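Local coordinates for protein putative ABC transporter subunit, substrate-binding component (Rhodopseudomonas palustris, PDB 4EVS) that binds 4-hydroxybenzoate and probably serves as the solute-binding component of an ABC transporter for lignin-derived benzoate derivatives, at residues G9-M14 / A62-L67; I295-E300 / A313-M318. One frame throughout, in Å; residues are numbered along the deposited sequence. Where two conformers were deposited one is given.

Interactions 1 and 2 illustrate how one Rossmann-like lobe of a periplasmic binding protein is covered by helices from distant parts of the chain. Interaction 1 comes first in sequence and sets helix 57-69 against strand 5-12. Interaction 2 opens long after it has closed and pairs the consecutive helices 283-302 and 308-315. Their centres lie 22 Å apart and their nearest atoms about 7 Å apart, without touching. Strand 5-12 relates the two: Gly-9 and Ile-11 face helix 57-69, whereas Ile-6 and Val-8, on the other face, meet helix 283-302. The central strand is thus enclosed by an early helix and a late one.

Interaction 1 of 2, residues G9-M14 / A62-L67; sequences GVIGTM and ALAQEL
Leu-67 N donates to Leu-63 O over 3.0 Å, the ordinary i+4 to i bond of an alpha helix, and so sets two leucines one turn apart on the side of helix 57-69 that meets strand 5-12. The setting is a beta-alpha-beta crossover of the Rossmann-like lobe: the helix links strands 43-51 and 75-78 and passes over the strand lying between them, running antiparallel to it at 171° with the short axes 9.4 Å apart. No hydrogen bond joins the two segments, and the contact is wholly apolar. Ile-11 carries most of it. Its CG1 branch lies beside the backbone N (chi1 -63°) and runs on extended, which brings CD1 to 3.9 Å from Ala-64 CB, close to the helix backbone. The other branch turns along the helix, where Ile-11 CG2 comes within 4.3 Å of Leu-63 CD1. Leu-67 crosses the isoleucine at a slant, its CD1 touching Ile-11 CG1 at 3.8 Å. Backbone bonds to Tyr-75 and Ala-77 hold the strand in the sheet beneath, and Leu-67 also packs against Val-48 of strand 43-51. At the helix flank Glu-66 forms a salt bridge with Arg-50, a second tie to that neighbouring strand. The side chain of Ile-11 stays about 12 Å from the bound 4-hydroxybenzoate, so this is core of the lobe and not pocket wall. At Gly-9, which has no side chain, both leucine methyls settle on bare backbone: Leu-67 CD1 lies 3.8 Å from Gly-9 CA, and Leu-67 CD2 3.9 Å from that same carbon.

Interaction 2 of 2, residues I295-E300 / A313-M318; sequences IYKMIE and AAVKDM
Two consecutive helices, 283-302 and 308-315, are joined by a short connection, and this contact binds the later part of the first to the last part of the second. Val-315 CG1 carries the centre of the contact: it lies 3.7 Å from Lys-297 CG and 3.8 Å from Met-298 CG, touching neighbouring side chains of the facing helix. Met-298, a selenomethionine, crosses the valine at about a right angle. Lys-297 instead runs alongside it in the opposite sense. With CG anti to its own N (chi1 178°) and a bend at chi2 (67°), the lysine offers its aliphatic stem to the contact, its CE passing 3.7 Å from Ala-314 O without a hydrogen bond. A type I turn from Val-315 to Met-318, closed by Met-318 N to Val-315 O at 3.1 Å, turns the chain so that Met-318, also a selenomethionine, points back at the lysine; its SE lies 4.0 Å from Lys-297 CG in one of two conformers, so this touch is doubtful. Leu-294 adds a further apolar surface for Val-315 and Met-318, and the backbone of Met-318 pairs with Ile-329. The result is a helix-loop-helix pair that leads through a tight turn into a beta hairpin, strands 319-322 and 325-330.

Interaction 1 of 2, residues G9-M14 / A62-L67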
loop_
_atom_site.group_PDB
_atom_site.type_symbol
_atom_site.label_atom_id
_atom_site.label_comp_id
_atom_site.label_asym_id
_atom_site.label_seq_id
_atom_site.Cartn_x
_atom_site.Cartn_y
_atom_site.Cartn_z
ATOM N N GLY A 9 4.317 17.773 -6.255
ATOM C CA GLY A 9 4.219 17.841 -4.798
ATOM C C GLY A 9 3.933 16.497 -4.204
ATOM O O GLY A 9 2.862 15.921 -4.475
ATOM N N VAL A 10 4.855 15.999 -3.402
ATOM C CA VAL A 10 4.715 14.687 -2.806
ATOM C C VAL A 10 4.322 14.868 -1.328
ATOM O O VAL A 10 5.041 15.523 -0.568
ATOM C CB VAL A 10 6.014 13.855 -2.896
ATOM C CG1 VAL A 10 5.790 12.441 -2.224
ATOM C CG2 VAL A 10 6.474 13.764 -4.368
ATOM N N ILE A 11 3.178 14.338 -0.952
ATOM C CA ILE A 11 2.721 14.355 0.449
ATOM C C ILE A 11 2.906 12.963 0.991
ATOM O O ILE A 11 2.315 11.970 0.457
ATOM C CB ILE A 11 1.217 14.805 0.587
ATOM C CG1 ILE A 11 1.057 16.253 0.095
ATOM C CG2 ILE A 11 0.728 14.668 2.037
ATOM C CD1 ILE A 11 -0.406 16.664 -0.194
ATOM N N GLY A 12 3.674 12.836 2.057
ATOM C CA GLY A 12 3.814 11.537 2.687
ATOM C C GLY A 12 4.311 11.668 4.113
ATOM O O GLY A 12 4.657 12.774 4.555
ATOM N N THR A 13 4.367 10.554 4.829
ATOM C CA THR A 13 4.781 10.576 6.210
ATOM C C THR A 13 6.289 10.577 6.291
ATOM O O THR A 13 6.942 9.522 6.338
ATOM C CB THR A 13 4.141 9.390 6.941
ATOM O OG1 THR A 13 4.424 8.152 6.242
ATOM C CG2 THR A 13 2.604 9.556 7.075
HETATM N N MSE A 14 6.861 11.799 6.316
HETATM C CA MSE A 14 8.323 11.974 6.182
HETATM C C MSE A 14 9.081 11.899 7.517
HETATM O O MSE A 14 10.286 11.572 7.526
HETATM C CB MSE A 14 8.662 13.288 5.440
HETATM C CG MSE A 14 7.851 13.594 4.193
HETATM SE SE MSE A 14 7.973 12.183 2.859
HETATM C CE MSE A 14 9.858 12.273 2.525
ATOM N N ALA A 62 -4.213 21.238 3.945
ATOM C CA ALA A 62 -3.457 22.494 3.963
ATOM C C ALA A 62 -2.160 22.354 3.161
ATOM O O ALA A 62 -1.743 23.258 2.457
ATOM C CB ALA A 62 -3.153 22.948 5.422
ATOM N N LEU A 63 -1.491 21.210 3.271
ATOM C CA LEU A 63 -0.299 20.965 2.448
ATOM C C LEU A 63 -0.599 20.983 0.955
ATOM O O LEU A 63 0.125 21.595 0.165
ATOM C CB LEU A 63 0.392 19.665 2.794
ATOM C CG LEU A 63 0.920 19.541 4.230
ATOM C CD1 LEU A 63 1.293 18.102 4.513
ATOM C CD2 LEU A 63 2.094 20.499 4.508
ATOM N N ALA A 64 -1.678 20.345 0.543
ATOM C CA ALA A 64 -2.057 20.325 -0.870
ATOM C C ALA A 64 -2.411 21.725 -1.390
ATOM O O ALA A 64 -2.010 22.130 -2.496
ATOM C CB ALA A 64 -3.185 19.310 -1.131
ATOM N N GLN A 65 -3.145 22.474 -0.592
ATOM C CA GLN A 65 -3.504 23.832 -0.974
ATOM C C GLN A 65 -2.245 24.682 -1.173
ATOM O O GLN A 65 -2.149 25.439 -2.142
ATOM C CB GLN A 65 -4.460 24.443 0.077
ATOM C CG GLN A 65 -5.831 23.774 0.100
ATOM C CD GLN A 65 -6.667 24.227 1.251
ATOM O OE1 GLN A 65 -6.139 24.442 2.356
ATOM N NE2 GLN A 65 -7.988 24.368 1.021
ATOM N N GLU A 66 -1.269 24.539 -0.293
ATOM C CA GLU A 66 -0.005 25.308 -0.389
ATOM C C GLU A 66 0.741 24.893 -1.666
ATOM O O GLU A 66 1.374 25.724 -2.329
ATOM C CB GLU A 66 0.912 25.054 0.825
ATOM C CG GLU A 66 2.368 25.738 0.791
ATOM C CD GLU A 66 3.583 25.035 0.023
ATOM O OE1 GLU A 66 3.594 23.868 -0.378
ATOM O OE2 GLU A 66 4.603 25.728 -0.171
ATOM N N LEU A 67 0.763 23.600 -1.950
ATOM C CA LEU A 67 1.444 23.085 -3.135
ATOM C C LEU A 67 0.806 23.621 -4.414
ATOM O O LEU A 67 1.485 23.953 -5.399
ATOM C CB LEU A 67 1.464 21.555 -3.167
ATOM C CG LEU A 67 2.358 20.840 -2.160
ATOM C CD1 LEU A 67 1.983 19.322 -2.037
ATOM C CD2 LEU A 67 3.850 21.078 -2.578
#

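Interaction 2 of 2, residues I295-E300 / A313-M318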
loop_
_atom_site.group_PDB
_atom_site.type_symbol
_atom_site.label_atom_id
_atom_site.label_comp_id
_atom_site.label_asym_id
_atom_site.label_seq_id
_atom_site.Cartn_x
_atom_site.Cartn_y
_atom_site.Cartn_z
ATOM N N ILE A 295 3.882 9.741 -13.954
ATOM C CA ILE A 295 4.024 11.195 -14.030
ATOM C C ILE A 295 4.879 11.563 -15.233
ATOM O O ILE A 295 4.538 12.478 -15.967
ATOM C CB ILE A 295 4.638 11.759 -12.732
ATOM C CG1 ILE A 295 3.614 11.594 -11.608
ATOM C CG2 ILE A 295 5.030 13.269 -12.896
ATOM C CD1 ILE A 295 4.142 11.811 -10.198
ATOM N N TYR A 296 5.978 10.833 -15.453
ATOM C CA TYR A 296 6.778 11.117 -16.645
ATOM C C TYR A 296 5.955 10.946 -17.938
ATOM O O TYR A 296 6.085 11.757 -18.873
ATOM C CB TYR A 296 8.069 10.323 -16.679
ATOM C CG TYR A 296 9.195 10.911 -15.836
ATOM C CD1 TYR A 296 8.962 11.449 -14.566
ATOM C CD2 TYR A 296 10.512 10.892 -16.291
ATOM C CE1 TYR A 296 10.003 11.964 -13.814
ATOM C CE2 TYR A 296 11.553 11.397 -15.544
ATOM C CZ TYR A 296 11.307 11.936 -14.312
ATOM O OH TYR A 296 12.337 12.400 -13.545
ATOM N N LYS A 297 5.162 9.880 -18.005
ATOM C CA LYS A 297 4.309 9.628 -19.157
ATOM C C LYS A 297 3.271 10.747 -19.365
ATOM O O LYS A 297 3.009 11.175 -20.492
ATOM C CB LYS A 297 3.627 8.286 -18.999
ATOM C CG LYS A 297 2.661 7.925 -20.108
ATOM C CD LYS A 297 3.345 7.702 -21.428
ATOM C CE LYS A 297 2.376 7.086 -22.474
ATOM N NZ LYS A 297 3.140 6.260 -23.439
HETATM N N MSE A 298 2.672 11.209 -18.268
HETATM C CA MSE A 298 1.719 12.325 -18.342
HETATM C C MSE A 298 2.351 13.598 -18.847
HETATM O O MSE A 298 1.766 14.284 -19.665
HETATM C CB MSE A 298 1.024 12.529 -17.000
HETATM C CG MSE A 298 0.120 11.368 -16.669
HETATM SE SE MSE A 298 -1.065 11.694 -15.147
HETATM C CE MSE A 298 0.222 11.731 -13.855
ATOM N N ILE A 299 3.579 13.880 -18.401
ATOM C CA ILE A 299 4.281 15.090 -18.876
ATOM C C ILE A 299 4.629 14.945 -20.346
ATOM O O ILE A 299 4.516 15.896 -21.111
ATOM C CB ILE A 299 5.526 15.366 -18.013
ATOM C CG1 ILE A 299 5.124 15.690 -16.553
ATOM C CG2 ILE A 299 6.370 16.454 -18.625
ATOM C CD1 ILE A 299 6.252 15.715 -15.538
ATOM N N GLU A 300 5.045 13.748 -20.757
ATOM C CA GLU A 300 5.360 13.483 -22.159
ATOM C C GLU A 300 4.148 13.713 -23.037
ATOM O O GLU A 300 4.205 14.378 -24.094
ATOM C CB GLU A 300 5.841 12.033 -22.268
ATOM C CG GLU A 300 5.917 11.444 -23.664
ATOM C CD GLU A 300 6.980 12.067 -24.469
ATOM O OE1 GLU A 300 7.903 12.679 -23.866
ATOM O OE2 GLU A 300 6.913 11.944 -25.728
ATOM N N ALA A 313 -5.648 10.576 -19.626
ATOM C CA ALA A 313 -5.988 9.733 -20.767
ATOM C C ALA A 313 -4.756 8.906 -21.220
ATOM O O ALA A 313 -4.879 7.781 -21.678
ATOM C CB ALA A 313 -6.563 10.573 -21.930
ATOM N N ALA A 314 -3.572 9.466 -21.064
ATOM C CA ALA A 314 -2.350 8.788 -21.504
ATOM C C ALA A 314 -1.927 7.617 -20.647
ATOM O O ALA A 314 -1.086 6.819 -21.067
ATOM C CB ALA A 314 -1.209 9.789 -21.603
ATOM N N VAL A 315 -2.461 7.514 -19.428
ATOM C CA VAL A 315 -2.064 6.413 -18.514
ATOM C C VAL A 315 -3.162 5.475 -18.138
ATOM O O VAL A 315 -2.879 4.436 -17.547
ATOM C CB VAL A 315 -1.383 6.935 -17.227
ATOM C CG1 VAL A 315 -0.082 7.652 -17.589
ATOM C CG2 VAL A 315 -2.288 7.875 -16.412
ATOM N N LYS A 316 -4.423 5.824 -18.433
ATOM C CA LYS A 316 -5.525 5.104 -17.755
ATOM C C LYS A 316 -5.747 3.688 -18.246
ATOM O O LYS A 316 -6.494 2.942 -17.600
ATOM C CB LYS A 316 -6.832 5.886 -17.806
ATOM C CG LYS A 316 -7.434 6.030 -19.151
ATOM C CD LYS A 316 -8.787 6.761 -19.002
ATOM C CE LYS A 316 -9.313 7.287 -20.347
ATOM N NZ LYS A 316 -10.345 6.436 -21.002
ATOM N N ASP A 317 -5.105 3.272 -19.334
ATOM C CA ASP A 317 -5.056 1.837 -19.651
ATOM C C ASP A 317 -3.670 1.308 -20.001
ATOM O O ASP A 317 -3.527 0.305 -20.705
ATOM C CB ASP A 317 -6.149 1.369 -20.669
ATOM C CG ASP A 317 -5.890 1.790 -22.087
ATOM O OD1 ASP A 317 -4.906 2.527 -22.347
ATOM O OD2 ASP A 317 -6.713 1.364 -22.969
HETATM N N MSE A 318 -2.638 1.979 -19.480
HETATM C CA MSE A 318 -1.257 1.559 -19.740
HETATM C C MSE A 318 -0.926 0.207 -19.081
HETATM O O MSE A 318 -1.443 -0.142 -18.016
HETATM C CB MSE A 318 -0.292 2.612 -19.237
HETATM C CG MSE A 318 1.126 2.476 -19.701
HETATM SE SE MSE A 318 2.081 4.107 -19.175
HETATM C CE MSE A 318 0.982 4.582 -17.681
#